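PDB 3ORY: flap endonuclease 1 from Desulfurococcus amylolyticus, which probably cleaves branched, 5'-flap DNA as a structure-specific nuclease of the FEN1/XPG family in a hyperthermophilic archaeon. Local coordinates for residues Thr236-Ile241 / Ala292-Phe297; Ile243-Leu246 / Tyr251-Asp254. All coordinates share one frame; numbering follows the deposited sequence.

In the fold
Helix 237-247 takes part in both contacts. Its first turn packs on helix 290-298 in interaction 1, and its later residues meet the following loop in interaction 2; the contact centres lie 11 Å apart. Ile245 joins them directly: its CD1 comes 3.5 Å from Lys294 N and 3.7 Å from Ile293 CG2, so one isoleucine serves both interfaces. A second link is made by two tyrosines in an edge-to-face pair, with Tyr251 OH 3.4 Å from Tyr296 CE2; both hydroxyls bond to Glu166. A phosphate ion, probably from the crystallisation liquor, sits at the outer edge of interaction 1, held by Lys294 and by the backbone N atoms of Ile274 and Glu275.

Interaction 1. Residues Thr236-Ile241 / Ala292-Phe297; sequences TLENLI and AIKKYF. With PO4 (phosphate ion), chain D.
The ammonium of Lys294 is shared between a carboxylate and a phosphate ion: NZ donates to Glu238 OE1 over 2.8 Å, a salt bridge, and to phosphate O3 and O2 at 3.0 and 3.1 Å. It meets OE1 from above the carboxylate plane, 49° out of it. The lysine leaves helix 290-298 extended through CG and CD, then bends at chi3 (73°), which turns CE and NZ toward Glu238 OE1; Glu238 CB and CG touch Lys294 CD where the two chains cross. Behind this polar edge lies an apolar layer. Ile241 points toward the other helix and touches Phe297 CB with both CG2 and CD1, CD1 at 3.7 Å, while CG2 also rests 3.8 Å from Lys294 CA. The short helical segments cross at 120°, their axes 9.9 Å apart. The Phe297 ring also stacks with Phe193. Were Lys294 an alanine, Glu238 would probably lose its cationic mate and the phosphate one of its donors. The Glu238 salt bridge thus ties the two helices together beside the isoleucine-phenylalanine packing, and the probably adventitious phosphate adds to surroundings that are likely to keep the ammonium protonated.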
loop_
_atom_site.group_PDB
_atom_site.type_symbol
_atom_site.label_atom_id
_atom_site.label_comp_id
_atom_site.label_asym_id
_atom_site.label_seq_id
_atom_site.Cartn_x
_atom_site.Cartn_y
_atom_site.Cartn_z
ATOM N N THR A 236 14.621 -13.479 -14.324
ATOM C CA THR A 236 14.821 -12.170 -14.926
ATOM C C THR A 236 13.700 -11.241 -14.489
ATOM O O THR A 236 12.683 -11.693 -13.946
ATOM C CB THR A 236 14.799 -12.263 -16.462
ATOM O OG1 THR A 236 13.499 -12.704 -16.871
ATOM C CG2 THR A 236 15.882 -13.241 -16.983
ATOM N N LEU A 237 13.861 -9.943 -14.744
ATOM C CA LEU A 237 12.794 -8.981 -14.490
ATOM C C LEU A 237 11.547 -9.329 -15.318
ATOM O O LEU A 237 10.425 -9.251 -14.815
ATOM C CB LEU A 237 13.257 -7.539 -14.769
ATOM C CG LEU A 237 12.192 -6.434 -14.612
ATOM C CD1 LEU A 237 11.573 -6.383 -13.209
ATOM C CD2 LEU A 237 12.747 -5.056 -14.994
ATOM N N GLU A 238 11.735 -9.722 -16.578
ATOM C CA GLU A 238 10.586 -10.153 -17.400
ATOM C C GLU A 238 9.840 -11.328 -16.757
ATOM O O GLU A 238 8.610 -11.340 -16.744
ATOM C CB GLU A 238 11.003 -10.479 -18.845
ATOM C CG GLU A 238 11.264 -9.227 -19.684
ATOM C CD GLU A 238 11.456 -9.523 -21.160
ATOM O OE1 GLU A 238 10.984 -10.580 -21.640
ATOM O OE2 GLU A 238 12.071 -8.682 -21.844
ATOM N N ASN A 239 10.586 -12.298 -16.225
ATOM C CA ASN A 239 9.994 -13.409 -15.462
ATOM C C ASN A 239 9.168 -12.893 -14.284
ATOM O O ASN A 239 8.052 -13.364 -14.058
ATOM C CB ASN A 239 11.060 -14.349 -14.891
ATOM C CG ASN A 239 11.839 -15.139 -15.953
ATOM O OD1 ASN A 239 11.443 -15.279 -17.130
ATOM N ND2 ASN A 239 12.967 -15.668 -15.521
ATOM N N LEU A 240 9.715 -11.932 -13.529
ATOM C CA LEU A 240 8.997 -11.364 -12.374
ATOM C C LEU A 240 7.691 -10.686 -12.801
ATOM O O LEU A 240 6.632 -10.869 -12.175
ATOM C CB LEU A 240 9.873 -10.355 -11.615
ATOM C CG LEU A 240 9.263 -9.804 -10.311
ATOM C CD1 LEU A 240 9.145 -10.925 -9.250
ATOM C CD2 LEU A 240 10.037 -8.628 -9.748
ATOM N N ILE A 241 7.774 -9.883 -13.857
ATOM C CA ILE A 241 6.584 -9.252 -14.418
ATOM C C ILE A 241 5.561 -10.323 -14.825
ATOM O O ILE A 241 4.369 -10.194 -14.543
ATOM C CB ILE A 241 6.949 -8.334 -15.607
ATOM C CG1 ILE A 241 7.709 -7.105 -15.098
ATOM C CG2 ILE A 241 5.687 -7.922 -16.380
ATOM C CD1 ILE A 241 8.374 -6.257 -16.216
ATOM N N ALA A 292 2.032 -7.530 -24.494
ATOM C CA ALA A 292 1.862 -6.079 -24.410
ATOM C C ALA A 292 1.864 -5.582 -22.960
ATOM O O ALA A 292 2.420 -4.522 -22.659
ATOM C CB ALA A 292 0.573 -5.643 -25.136
ATOM N N ILE A 293 1.244 -6.349 -22.062
ATOM C CA ILE A 293 1.215 -5.989 -20.641
ATOM C C ILE A 293 2.632 -6.024 -20.058
ATOM O O ILE A 293 3.037 -5.102 -19.357
ATOM C CB ILE A 293 0.276 -6.897 -19.808
ATOM C CG1 ILE A 293 -1.168 -6.757 -20.290
ATOM C CG2 ILE A 293 0.355 -6.524 -18.334
ATOM C CD1 ILE A 293 -2.130 -7.827 -19.723
ATOM N N LYS A 294 3.380 -7.083 -20.354
ATOM C CA LYS A 294 4.781 -7.172 -19.942
ATOM C C LYS A 294 5.598 -5.974 -20.437
ATOM O O LYS A 294 6.296 -5.306 -19.651
ATOM C CB LYS A 294 5.410 -8.484 -20.456
ATOM C CG LYS A 294 6.901 -8.625 -20.086
ATOM C CD LYS A 294 7.515 -9.939 -20.593
ATOM C CE LYS A 294 7.727 -9.910 -22.117
ATOM N NZ LYS A 294 8.395 -11.161 -22.639
ATOM N N LYS A 295 5.509 -5.691 -21.735
ATOM C CA LYS A 295 6.262 -4.564 -22.313
ATOM C C LYS A 295 5.870 -3.231 -21.697
ATOM O O LYS A 295 6.710 -2.320 -21.583
ATOM C CB LYS A 295 6.129 -4.517 -23.840
ATOM C CG LYS A 295 6.760 -5.725 -24.545
ATOM C CD LYS A 295 6.659 -5.583 -26.073
ATOM C CE LYS A 295 7.333 -6.757 -26.795
ATOM N NZ LYS A 295 8.738 -6.949 -26.336
ATOM N N TYR A 296 4.596 -3.098 -21.317
ATOM C CA TYR A 296 4.161 -1.892 -20.616
ATOM C C TYR A 296 4.828 -1.791 -19.238
ATOM O O TYR A 296 5.367 -0.742 -18.875
ATOM C CB TYR A 296 2.628 -1.800 -20.474
ATOM C CG TYR A 296 2.273 -0.570 -19.690
ATOM C CD1 TYR A 296 2.289 0.683 -20.298
ATOM C CD2 TYR A 296 2.012 -0.640 -18.314
ATOM C CE1 TYR A 296 2.007 1.837 -19.573
ATOM C CE2 TYR A 296 1.745 0.510 -17.582
ATOM C CZ TYR A 296 1.737 1.745 -18.222
ATOM O OH TYR A 296 1.489 2.910 -17.512
ATOM N N PHE A 297 4.796 -2.883 -18.471
ATOM C CA PHE A 297 5.483 -2.903 -17.169
ATOM C C PHE A 297 6.963 -2.538 -17.287
ATOM O O PHE A 297 7.513 -1.869 -16.411
ATOM C CB PHE A 297 5.307 -4.256 -16.465
ATOM C CG PHE A 297 4.064 -4.323 -15.589
ATOM C CD1 PHE A 297 4.171 -4.232 -14.204
ATOM C CD2 PHE A 297 2.799 -4.448 -16.150
ATOM C CE1 PHE A 297 3.033 -4.269 -13.379
ATOM C CE2 PHE A 297 1.640 -4.498 -15.334
ATOM C CZ PHE A 297 1.771 -4.409 -13.944
HETATM P P PO4 D . 6.180 -14.032 -22.520
HETATM O O1 PO4 D . 4.692 -13.788 -22.395
HETATM O O2 PO4 D . 6.676 -13.420 -23.800
HETATM O O3 PO4 D . 6.907 -13.401 -21.372
HETATM O O4 PO4 D . 6.377 -15.527 -22.509
#

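Interaction 2. Residues Ile243-Leu246 / Tyr251-Asp254; sequences IGIL and YNPD
In FEN1-family nucleases helices 237-247 and 261-271 and the loop between them correspond to the helix-two-turn-helix (H2TH), which in relatives binds duplex DNA; this contact folds the first part of that loop back against helix 237-247, near its C-terminal end. Asn252 ND2 donates to Ile245 O at 2.8 Å, with an N-H...O angle of 169°, so the bond is nearly straight. The acceptor lies practically in the amide plane of Asn252, whereas the donor is tilted 17° from the carbonyl plane of Ile245. Asn252 CB points toward the helix, and CG is placed between the backbone N and the carbonyl carbon (chi1 71°), which carries the amide across to the helix. The side chains of Asn252 and Ile245 meet at about a right angle. Both residues are buried, and the amide is used at each end: OD1 is hydrogen-bonded to Thr249 OG1, and Thr249 OG1 in turn is bonded to Tyr251 N. The bonds of ND2 to Ile245 O and of OD1 to Thr249 OG1 together fix the rotation of the amide and tie the turn after the helix to its last residues. Meanwhile the Ile245 side chain packs on Val290 of helix 290-298 and on Ile274, while Asn252 touches Val288. Close beside the polar bond, the branch methyl CG2 of Ile245 lies 4.0 Å from Asn252 ND2.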
loop_
_atom_site.group_PDB
_atom_site.type_symbol
_atom_site.label_atom_id
_atom_site.label_comp_id
_atom_site.label_asym_id
_atom_site.label_seq_id
_atom_site.Cartn_x
_atom_site.Cartn_y
_atom_site.Cartn_z
ATOM N N ILE A 243 5.139 -13.276 -13.601
ATOM C CA ILE A 243 4.517 -13.790 -12.384
ATOM C C ILE A 243 3.336 -12.896 -11.997
ATOM O O ILE A 243 2.235 -13.398 -11.713
ATOM C CB ILE A 243 5.518 -13.946 -11.211
ATOM C CG1 ILE A 243 6.529 -15.060 -11.519
ATOM C CG2 ILE A 243 4.772 -14.293 -9.914
ATOM C CD1 ILE A 243 7.753 -15.052 -10.601
ATOM N N GLY A 244 3.552 -11.581 -12.043
ATOM C CA GLY A 244 2.490 -10.621 -11.726
ATOM C C GLY A 244 1.284 -10.737 -12.643
ATOM O O GLY A 244 0.129 -10.634 -12.184
ATOM N N ILE A 245 1.550 -10.927 -13.936
ATOM C CA ILE A 245 0.499 -11.068 -14.947
ATOM C C ILE A 245 -0.344 -12.326 -14.689
ATOM O O ILE A 245 -1.576 -12.308 -14.849
ATOM C CB ILE A 245 1.095 -11.046 -16.382
ATOM C CG1 ILE A 245 1.649 -9.649 -16.709
ATOM C CG2 ILE A 245 0.052 -11.471 -17.418
ATOM C CD1 ILE A 245 2.516 -9.560 -17.976
ATOM N N LEU A 246 0.312 -13.407 -14.273
ATOM C CA LEU A 246 -0.411 -14.642 -13.948
ATOM C C LEU A 246 -1.316 -14.443 -12.743
ATOM O O LEU A 246 -2.408 -15.025 -12.662
ATOM C CB LEU A 246 0.557 -15.801 -13.706
ATOM C CG LEU A 246 1.294 -16.309 -14.946
ATOM C CD1 LEU A 246 2.183 -17.491 -14.583
ATOM C CD2 LEU A 246 0.300 -16.710 -16.018
ATOM N N TYR A 251 -4.627 -4.657 -16.077
ATOM C CA TYR A 251 -4.938 -5.003 -17.469
ATOM C C TYR A 251 -5.561 -6.398 -17.619
ATOM O O TYR A 251 -5.961 -6.790 -18.710
ATOM C CB TYR A 251 -3.672 -4.858 -18.328
ATOM C CG TYR A 251 -3.100 -3.473 -18.188
ATOM C CD1 TYR A 251 -3.686 -2.393 -18.846
ATOM C CD2 TYR A 251 -2.030 -3.228 -17.332
ATOM C CE1 TYR A 251 -3.202 -1.092 -18.676
ATOM C CE2 TYR A 251 -1.529 -1.941 -17.161
ATOM C CZ TYR A 251 -2.118 -0.882 -17.837
ATOM O OH TYR A 251 -1.629 0.380 -17.677
ATOM N N ASN A 252 -5.606 -7.141 -16.516
ATOM C CA ASN A 252 -6.216 -8.477 -16.465
ATOM C C ASN A 252 -6.491 -8.810 -14.994
ATOM O O ASN A 252 -5.823 -9.651 -14.416
ATOM C CB ASN A 252 -5.340 -9.547 -17.173
ATOM C CG ASN A 252 -4.046 -9.888 -16.414
ATOM O OD1 ASN A 252 -3.299 -8.998 -15.960
ATOM N ND2 ASN A 252 -3.765 -11.195 -16.295
ATOM N N PRO A 253 -7.470 -8.109 -14.381
ATOM C CA PRO A 253 -7.631 -8.091 -12.914
ATOM C C PRO A 253 -7.882 -9.443 -12.233
ATOM O O PRO A 253 -7.532 -9.615 -11.058
ATOM C CB PRO A 253 -8.815 -7.136 -12.673
ATOM C CG PRO A 253 -9.297 -6.682 -13.991
ATOM C CD PRO A 253 -8.427 -7.223 -15.081
ATOM N N ASP A 254 -8.455 -10.395 -12.960
ATOM C CA ASP A 254 -8.725 -11.719 -12.396
ATOM C C ASP A 254 -7.536 -12.684 -12.464
ATOM O O ASP A 254 -7.558 -13.743 -11.831
ATOM C CB ASP A 254 -9.946 -12.345 -13.070
ATOM C CG ASP A 254 -11.205 -11.528 -12.850
ATOM O OD1 ASP A 254 -11.354 -10.940 -11.756
ATOM O OD2 ASP A 254 -12.048 -11.478 -13.770
#